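Local coordinates for transcriptional repressor PagR (Bacillus anthracis, PDB 2ZKZ), which represses expression of the pagA and atxA genes as a dimeric, DNA-binding transcription factor of the ArsR family, at residues 30-35 with 49-54; 39-44 with 78-83. One frame throughout, in Å; residues are numbered along the deposited sequence.

Interaction 1. Residues 30-35 with 49-54; sequences LKIVNE and QILKLP
Leu51, near the C-terminal end of helix 44-51, reaches toward helix 27-39 and meets Ile32, while one turn further along that helix Glu35 meets Ile50. Glu35 is worth following atom by atom. Its CB points at the other helix, and with chi1 at -70° CG sits beside the backbone N. CG comes 3.7 Å from CG2 of Ile50 and, more loosely, 4.3 Å from CD1 of Leu51. The bend at chi2 (-58°) then turns the carboxylate along the flank of the isoleucine: CD is 3.5 Å from Ile50 CG2. OE1 lies 3.6 Å from both CG2 and CD1 of Ile50, one on each arm of the branch. OE2 is engaged elsewhere, in a salt bridge with Lys38, so that the acid keeps a charged partner although its flank is packed on hydrocarbon.

Ile32 and Leu51 cross at about a right angle. CD2 of Leu51 is pressed to 3.3 Å from CG1 of Ile32, tighter than normal van der Waals contact, and lies 3.9 Å from Ile32 CD1; His61 and Met65 of helix 55-65 also pack on Ile32. The aliphatic chain of Lys31 also reaches across, its CE 4.4 Å from Leu51 CD1. Beyond Leu51 the helix ends: Lys52 turns to positive phi, and its NZ folds back to donate a bond to Gln49 O. Pro54 then takes the N-cap position of helix 55-65. Helix, tight turn, helix, set against a preceding helix, is the arrangement of the helix-turn-helix in the winged-helix fold of ArsR-type repressors.

Interaction 2. Residues 39-44 with 78-83; sequences HKALNV and EIYYSI
Leu42 and Tyr81 form the hydrogen-bonded pair where the short strand 42-43 runs antiparallel to strand 78-82, the pairing that ties the wing hairpin of this winged-helix domain to the helical part. Their side chains go to the same face, where Leu36 of helix 27-39 packs against both. The two backbone bonds are unlike in shape: Tyr81 N to Leu42 O is 2.8 Å and almost straight at N-H (176°), although the donor stands above the carbonyl plane, whereas Leu42 N reaches Tyr81 O in the carbonyl plane over a longer 3.2 Å. That same Tyr81 O also receives a CA-H...O contact from Ala41.

Val44 and the Tyr81 ring lie side by side and point the same way, with CG2 of the valine at the ring edge, 4.1 Å from CE2; Leu62 of helix 55-65 touches both. Tyr80, the neighbour of Tyr81 on the strand, turns its ring toward Ala41 instead. Its CG is tucked between backbone N and carbonyl carbon (chi1 64°), and CD2 comes 3.6 Å from CB of Ala41, which approaches the ring obliquely. At the start of the strand the side chains of Glu78 and Asn43 cross at about a right angle. A fully extended Glu78 (chi1 -170°) carries OE1 to 3.5 Å from CB of Asn43.

Beyond the two direct bonds, water completes the pairing at both ends. One molecule accepts from Ile83 N and donates to Lys40 O; another accepts from Val44 N and donates to Ile79 O, the latter bond only 2.6 Å long.

In the fold
The two interactions sit with their centres 12 Å apart and alternate along the chain: 30-35, 39-44, 49-54, then 78-83. Helix 27-39 leads directly into strand 42-43, which in turn leads into helix 44-51, so segment 39-44 of interaction 2 forms the link between the two helices of interaction 1, and 78-83 pairs with it from the hairpin. The contacts also meet in space: Ile50 CD1 lies 4.0 Å from Leu42 CD1, and Val33 O touches Ile83 CD1. Helix 27-39 thus packs against the predicted DNA-binding helix-turn-helix, 43-62, through Ile32 and Glu35, and against strand 78-82 through Leu36. Leu30 and Lys31 additionally pack on Leu14 of the second subunit, placing interaction 1 beside the dimer interface.

Interaction 1. Residues 30-35 with 49-54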
ATOM      1  N   LEU A  30      -5.406   8.277  -2.129  1.00 24.28           N
ATOM      2  CA  LEU A  30      -4.742   7.869  -3.361  1.00 24.83           C
ATOM      3  C   LEU A  30      -4.983   8.950  -4.420  1.00 24.59           C
ATOM      4  O   LEU A  30      -4.110   9.225  -5.237  1.00 25.23           O
ATOM      5  CB  LEU A  30      -5.261   6.505  -3.835  1.00 23.25           C
ATOM      6  CG  LEU A  30      -4.810   5.320  -2.964  1.00 25.10           C
ATOM      7  CD1 LEU A  30      -5.468   4.021  -3.445  1.00 24.10           C
ATOM      8  CD2 LEU A  30      -3.287   5.202  -3.022  1.00 21.93           C
ATOM      9  N   LYS A  31      -6.163   9.563  -4.396  1.00 25.76           N
ATOM     10  CA  LYS A  31      -6.480  10.632  -5.340  1.00 28.58           C
ATOM     11  C   LYS A  31      -5.525  11.798  -5.127  1.00 25.28           C
ATOM     12  O   LYS A  31      -5.003  12.364  -6.080  1.00 27.25           O
ATOM     13  CB  LYS A  31      -7.902  11.151  -5.136  1.00 31.72           C
ATOM     14  CG  LYS A  31      -8.985  10.342  -5.804  1.00 40.98           C
ATOM     15  CD  LYS A  31     -10.136  11.256  -6.231  1.00 43.66           C
ATOM     16  CE  LYS A  31      -9.644  12.300  -7.235  1.00 46.71           C
ATOM     17  NZ  LYS A  31     -10.738  13.145  -7.792  1.00 47.19           N
ATOM     18  N   ILE A  32      -5.325  12.167  -3.867  1.00 26.53           N
ATOM     19  CA  ILE A  32      -4.431  13.270  -3.534  1.00 25.09           C
ATOM     20  C   ILE A  32      -3.025  12.981  -4.054  1.00 26.31           C
ATOM     21  O   ILE A  32      -2.409  13.826  -4.701  1.00 25.50           O
ATOM     22  CB  ILE A  32      -4.395  13.506  -2.005  1.00 26.35           C
ATOM     23  CG1 ILE A  32      -5.757  14.025  -1.541  1.00 26.07           C
ATOM     24  CG2 ILE A  32      -3.275  14.476  -1.641  1.00 25.38           C
ATOM     25  CD1 ILE A  32      -5.886  14.205  -0.020  1.00 27.72           C
ATOM     26  N   VAL A  33      -2.516  11.783  -3.784  1.00 24.20           N
ATOM     27  CA  VAL A  33      -1.178  11.435  -4.252  1.00 24.70           C
ATOM     28  C   VAL A  33      -1.094  11.479  -5.776  1.00 24.37           C
ATOM     29  O   VAL A  33      -0.115  11.984  -6.339  1.00 24.31           O
ATOM     30  CB  VAL A  33      -0.754  10.031  -3.760  1.00 23.74           C
ATOM     31  CG1 VAL A  33       0.606   9.665  -4.344  1.00 25.14           C
ATOM     32  CG2 VAL A  33      -0.702  10.014  -2.244  1.00 22.96           C
ATOM     33  N   ASN A  34      -2.107  10.943  -6.449  1.00 24.85           N
ATOM     34  CA  ASN A  34      -2.120  10.953  -7.912  1.00 26.86           C
ATOM     35  C   ASN A  34      -2.059  12.400  -8.429  1.00 27.26           C
ATOM     36  O   ASN A  34      -1.315  12.713  -9.358  1.00 26.25           O
ATOM     37  CB  ASN A  34      -3.393  10.285  -8.438  1.00 30.36           C
ATOM     38  CG  ASN A  34      -3.345  10.051  -9.937  1.00 34.61           C
ATOM     39  OD1 ASN A  34      -4.249  10.449 -10.673  1.00 36.96           O
ATOM     40  ND2 ASN A  34      -2.283   9.403 -10.396  1.00 35.69           N
ATOM     41  N   GLU A  35      -2.846  13.280  -7.818  1.00 27.00           N
ATOM     42  CA  GLU A  35      -2.870  14.684  -8.225  1.00 29.05           C
ATOM     43  C   GLU A  35      -1.513  15.362  -8.037  1.00 28.78           C
ATOM     44  O   GLU A  35      -1.080  16.147  -8.886  1.00 28.80           O
ATOM     45  CB  GLU A  35      -3.937  15.448  -7.442  1.00 29.12           C
ATOM     46  CG  GLU A  35      -5.368  15.094  -7.802  1.00 31.34           C
ATOM     47  CD  GLU A  35      -5.687  15.321  -9.269  1.00 35.69           C
ATOM     48  OE1 GLU A  35      -5.196  16.311  -9.852  1.00 36.90           O
ATOM     49  OE2 GLU A  35      -6.449  14.516  -9.839  1.00 37.90           O
ATOM     50  N   GLN A  49     -10.395  22.042  -4.233  1.00 39.02           N
ATOM     51  CA  GLN A  49     -11.117  22.289  -5.476  1.00 43.12           C
ATOM     52  C   GLN A  49     -11.006  21.137  -6.475  1.00 44.51           C
ATOM     53  O   GLN A  49     -11.912  20.927  -7.284  1.00 44.74           O
ATOM     54  CB  GLN A  49     -10.638  23.599  -6.119  1.00 44.23           C
ATOM     55  CG  GLN A  49     -10.739  24.806  -5.179  1.00 46.96           C
ATOM     56  CD  GLN A  49     -10.599  26.141  -5.891  1.00 47.27           C
ATOM     57  OE1 GLN A  49      -9.676  26.349  -6.677  1.00 50.30           O
ATOM     58  NE2 GLN A  49     -11.514  27.059  -5.607  1.00 49.69           N
ATOM     59  N   ILE A  50      -9.902  20.391  -6.427  1.00 44.40           N
ATOM     60  CA  ILE A  50      -9.725  19.258  -7.332  1.00 44.16           C
ATOM     61  C   ILE A  50     -10.556  18.062  -6.872  1.00 43.83           C
ATOM     62  O   ILE A  50     -11.209  17.400  -7.680  1.00 43.54           O
ATOM     63  CB  ILE A  50      -8.249  18.816  -7.416  1.00 44.51           C
ATOM     64  CG1 ILE A  50      -7.439  19.847  -8.203  1.00 45.12           C
ATOM     65  CG2 ILE A  50      -8.148  17.447  -8.078  1.00 45.88           C
ATOM     66  CD1 ILE A  50      -5.973  19.485  -8.347  1.00 45.12           C
ATOM     67  N   LEU A  51     -10.528  17.797  -5.571  1.00 43.40           N
ATOM     68  CA  LEU A  51     -11.265  16.677  -4.995  1.00 44.13           C
ATOM     69  C   LEU A  51     -12.745  16.951  -4.731  1.00 44.64           C
ATOM     70  O   LEU A  51     -13.537  16.014  -4.615  1.00 45.13           O
ATOM     71  CB  LEU A  51     -10.589  16.224  -3.699  1.00 43.77           C
ATOM     72  CG  LEU A  51      -9.400  15.266  -3.841  1.00 43.97           C
ATOM     73  CD1 LEU A  51      -8.426  15.761  -4.896  1.00 46.17           C
ATOM     74  CD2 LEU A  51      -8.718  15.133  -2.495  1.00 44.44           C
ATOM     75  N   LYS A  52     -13.116  18.223  -4.634  1.00 44.75           N
ATOM     76  CA  LYS A  52     -14.507  18.589  -4.384  1.00 45.64           C
ATOM     77  C   LYS A  52     -14.963  18.023  -3.042  1.00 45.44           C
ATOM     78  O   LYS A  52     -16.063  17.485  -2.923  1.00 45.25           O
ATOM     79  CB  LYS A  52     -15.415  18.047  -5.498  1.00 47.43           C
ATOM     80  CG  LYS A  52     -15.026  18.467  -6.915  1.00 48.96           C
ATOM     81  CD  LYS A  52     -15.030  19.978  -7.071  1.00 52.53           C
ATOM     82  CE  LYS A  52     -14.880  20.390  -8.535  1.00 53.75           C
ATOM     83  NZ  LYS A  52     -13.645  19.840  -9.161  1.00 55.16           N
ATOM     84  N   LEU A  53     -14.111  18.143  -2.034  1.00 44.86           N
ATOM     85  CA  LEU A  53     -14.431  17.641  -0.705  1.00 44.95           C
ATOM     86  C   LEU A  53     -14.326  18.758   0.325  1.00 45.01           C
ATOM     87  O   LEU A  53     -13.662  19.765   0.094  1.00 45.12           O
ATOM     88  CB  LEU A  53     -13.472  16.510  -0.329  1.00 45.10           C
ATOM     89  CG  LEU A  53     -13.581  15.207  -1.123  1.00 44.80           C
ATOM     90  CD1 LEU A  53     -12.367  14.341  -0.833  1.00 45.82           C
ATOM     91  CD2 LEU A  53     -14.869  14.482  -0.756  1.00 42.96           C
ATOM     92  N   PRO A  54     -14.989  18.594   1.477  1.00 44.82           N
ATOM     93  CA  PRO A  54     -14.942  19.613   2.531  1.00 45.86           C
ATOM     94  C   PRO A  54     -13.491  19.892   2.928  1.00 47.04           C
ATOM     95  O   PRO A  54     -12.642  19.000   2.841  1.00 46.82           O
ATOM     96  CB  PRO A  54     -15.731  18.966   3.667  1.00 46.24           C
ATOM     97  CG  PRO A  54     -16.731  18.116   2.939  1.00 46.25           C
ATOM     98  CD  PRO A  54     -15.891  17.489   1.852  1.00 45.84           C
TER

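Interaction 2. Residues 39-44 with 78-83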
ATOM      1  N   HIS A  39       0.561  17.185 -10.824  1.00 33.27           N
ATOM      2  CA  HIS A  39       0.802  18.622 -10.708  1.00 32.49           C
ATOM      3  C   HIS A  39       2.056  19.033  -9.938  1.00 32.99           C
ATOM      4  O   HIS A  39       2.394  20.223  -9.882  1.00 32.65           O
ATOM      5  CB  HIS A  39      -0.428  19.288 -10.093  1.00 33.92           C
ATOM      6  CG  HIS A  39      -1.680  19.065 -10.878  1.00 38.08           C
ATOM      7  ND1 HIS A  39      -2.731  18.306 -10.409  1.00 39.87           N
ATOM      8  CD2 HIS A  39      -2.044  19.493 -12.110  1.00 38.84           C
ATOM      9  CE1 HIS A  39      -3.690  18.278 -11.318  1.00 39.88           C
ATOM     10  NE2 HIS A  39      -3.298  18.989 -12.361  1.00 41.45           N
ATOM     11  N   LYS A  40       2.729  18.052  -9.338  1.00 30.84           N
ATOM     12  CA  LYS A  40       3.967  18.267  -8.583  1.00 29.94           C
ATOM     13  C   LYS A  40       3.865  19.083  -7.297  1.00 29.59           C
ATOM     14  O   LYS A  40       4.502  18.753  -6.297  1.00 27.53           O
ATOM     15  CB  LYS A  40       5.032  18.896  -9.491  1.00 32.45           C
ATOM     16  CG  LYS A  40       5.315  18.091 -10.755  1.00 36.26           C
ATOM     17  CD  LYS A  40       5.627  16.638 -10.423  1.00 39.58           C
ATOM     18  CE  LYS A  40       5.694  15.776 -11.676  1.00 43.18           C
ATOM     19  NZ  LYS A  40       5.749  14.315 -11.348  1.00 42.29           N
ATOM     20  N   ALA A  41       3.086  20.157  -7.319  1.00 28.05           N
ATOM     21  CA  ALA A  41       2.946  20.999  -6.134  1.00 27.94           C
ATOM     22  C   ALA A  41       1.536  21.546  -6.054  1.00 26.95           C
ATOM     23  O   ALA A  41       1.037  22.113  -7.024  1.00 29.17           O
ATOM     24  CB  ALA A  41       3.952  22.149  -6.186  1.00 27.28           C
ATOM     25  N   LEU A  42       0.898  21.386  -4.896  1.00 25.10           N
ATOM     26  CA  LEU A  42      -0.472  21.861  -4.707  1.00 26.24           C
ATOM     27  C   LEU A  42      -0.734  22.316  -3.276  1.00 25.89           C
ATOM     28  O   LEU A  42      -0.317  21.652  -2.320  1.00 24.12           O
ATOM     29  CB  LEU A  42      -1.472  20.750  -5.045  1.00 25.84           C
ATOM     30  CG  LEU A  42      -1.558  20.235  -6.484  1.00 27.79           C
ATOM     31  CD1 LEU A  42      -2.417  18.963  -6.513  1.00 28.89           C
ATOM     32  CD2 LEU A  42      -2.153  21.314  -7.390  1.00 28.33           C
ATOM     33  N   ASN A  43      -1.417  23.447  -3.125  1.00 25.32           N
ATOM     34  CA  ASN A  43      -1.750  23.914  -1.788  1.00 27.49           C
ATOM     35  C   ASN A  43      -3.115  23.325  -1.444  1.00 27.49           C
ATOM     36  O   ASN A  43      -3.760  22.701  -2.294  1.00 25.43           O
ATOM     37  CB  ASN A  43      -1.741  25.458  -1.698  1.00 28.77           C
ATOM     38  CG  ASN A  43      -2.680  26.134  -2.689  1.00 30.80           C
ATOM     39  OD1 ASN A  43      -2.362  27.205  -3.227  1.00 33.51           O
ATOM     40  ND2 ASN A  43      -3.838  25.541  -2.917  1.00 27.90           N
ATOM     41  N   VAL A  44      -3.541  23.502  -0.199  1.00 28.56           N
ATOM     42  CA  VAL A  44      -4.812  22.961   0.259  1.00 29.37           C
ATOM     43  C   VAL A  44      -6.010  23.380  -0.591  1.00 30.70           C
ATOM     44  O   VAL A  44      -6.861  22.549  -0.935  1.00 29.03           O
ATOM     45  CB  VAL A  44      -5.068  23.359   1.735  1.00 32.11           C
ATOM     46  CG1 VAL A  44      -6.380  22.760   2.225  1.00 31.57           C
ATOM     47  CG2 VAL A  44      -3.913  22.870   2.605  1.00 34.08           C
ATOM     48  N   GLU A  78       2.669  30.872   1.210  1.00 30.24           N
ATOM     49  CA  GLU A  78       2.099  29.615   0.753  1.00 30.92           C
ATOM     50  C   GLU A  78       2.668  28.336   1.344  1.00 29.76           C
ATOM     51  O   GLU A  78       3.878  28.178   1.504  1.00 29.33           O
ATOM     52  CB  GLU A  78       2.176  29.512  -0.778  1.00 30.62           C
ATOM     53  CG  GLU A  78       1.373  28.324  -1.329  1.00 34.81           C
ATOM     54  CD  GLU A  78       1.527  28.101  -2.826  1.00 37.18           C
ATOM     55  OE1 GLU A  78       0.757  27.288  -3.378  1.00 39.45           O
ATOM     56  OE2 GLU A  78       2.413  28.715  -3.455  1.00 36.72           O
ATOM     57  N   ILE A  79       1.759  27.424   1.667  1.00 30.61           N
ATOM     58  CA  ILE A  79       2.111  26.104   2.172  1.00 30.62           C
ATOM     59  C   ILE A  79       1.605  25.175   1.073  1.00 29.63           C
ATOM     60  O   ILE A  79       0.418  25.207   0.741  1.00 30.84           O
ATOM     61  CB  ILE A  79       1.359  25.744   3.472  1.00 32.77           C
ATOM     62  CG1 ILE A  79       1.890  26.571   4.648  1.00 35.68           C
ATOM     63  CG2 ILE A  79       1.509  24.244   3.745  1.00 34.17           C
ATOM     64  CD1 ILE A  79       3.327  26.252   5.024  1.00 38.79           C
ATOM     65  N   TYR A  80       2.492  24.380   0.483  1.00 27.38           N
ATOM     66  CA  TYR A  80       2.067  23.455  -0.561  1.00 27.57           C
ATOM     67  C   TYR A  80       2.661  22.073  -0.321  1.00 26.83           C
ATOM     68  O   TYR A  80       3.683  21.924   0.345  1.00 25.43           O
ATOM     69  CB  TYR A  80       2.469  23.951  -1.959  1.00 25.13           C
ATOM     70  CG  TYR A  80       3.958  24.045  -2.203  1.00 29.32           C
ATOM     71  CD1 TYR A  80       4.672  25.187  -1.839  1.00 28.43           C
ATOM     72  CD2 TYR A  80       4.656  22.989  -2.795  1.00 27.90           C
ATOM     73  CE1 TYR A  80       6.043  25.277  -2.058  1.00 30.41           C
ATOM     74  CE2 TYR A  80       6.028  23.070  -3.016  1.00 30.57           C
ATOM     75  CZ  TYR A  80       6.711  24.217  -2.646  1.00 31.44           C
ATOM     76  OH  TYR A  80       8.062  24.303  -2.861  1.00 33.49           O
ATOM     77  N   TYR A  81       2.009  21.067  -0.885  1.00 26.44           N
ATOM     78  CA  TYR A  81       2.448  19.695  -0.722  1.00 25.76           C
ATOM     79  C   TYR A  81       3.099  19.123  -1.960  1.00 25.61           C
ATOM     80  O   TYR A  81       2.836  19.554  -3.080  1.00 23.73           O
ATOM     81  CB  TYR A  81       1.258  18.832  -0.302  1.00 26.53           C
ATOM     82  CG  TYR A  81       0.783  19.169   1.087  1.00 25.86           C
ATOM     83  CD1 TYR A  81       1.336  18.537   2.200  1.00 26.10           C
ATOM     84  CD2 TYR A  81      -0.166  20.173   1.296  1.00 24.59           C
ATOM     85  CE1 TYR A  81       0.965  18.896   3.489  1.00 28.24           C
ATOM     86  CE2 TYR A  81      -0.548  20.541   2.586  1.00 27.44           C
ATOM     87  CZ  TYR A  81       0.029  19.895   3.677  1.00 30.30           C
ATOM     88  OH  TYR A  81      -0.311  20.258   4.954  1.00 34.22           O
ATOM     89  N   SER A  82       3.966  18.144  -1.739  1.00 25.70           N
ATOM     90  CA  SER A  82       4.668  17.487  -2.821  1.00 26.50           C
ATOM     91  C   SER A  82       5.012  16.062  -2.409  1.00 26.35           C
ATOM     92  O   SER A  82       4.837  15.679  -1.252  1.00 24.21           O
ATOM     93  CB  SER A  82       5.954  18.248  -3.144  1.00 27.71           C
ATOM     94  OG  SER A  82       6.832  18.240  -2.033  1.00 24.52           O
ATOM     95  N   ILE A  83       5.484  15.277  -3.368  1.00 27.09           N
ATOM     96  CA  ILE A  83       5.893  13.906  -3.089  1.00 29.75           C
ATOM     97  C   ILE A  83       7.415  13.892  -3.176  1.00 31.27           C
ATOM     98  O   ILE A  83       7.979  14.243  -4.215  1.00 30.39           O
ATOM     99  CB  ILE A  83       5.354  12.909  -4.136  1.00 29.33           C
ATOM    100  CG1 ILE A  83       3.827  12.941  -4.179  1.00 27.88           C
ATOM    101  CG2 ILE A  83       5.837  11.501  -3.799  1.00 27.75           C
ATOM    102  CD1 ILE A  83       3.251  12.171  -5.381  1.00 25.19           C
TER
HETATM  103  O   HOH W   1       5.676  16.330  -6.105  1.00 30.22           O
HETATM  104  O   HOH W   2      -2.009  25.269   1.627  1.00 33.19           O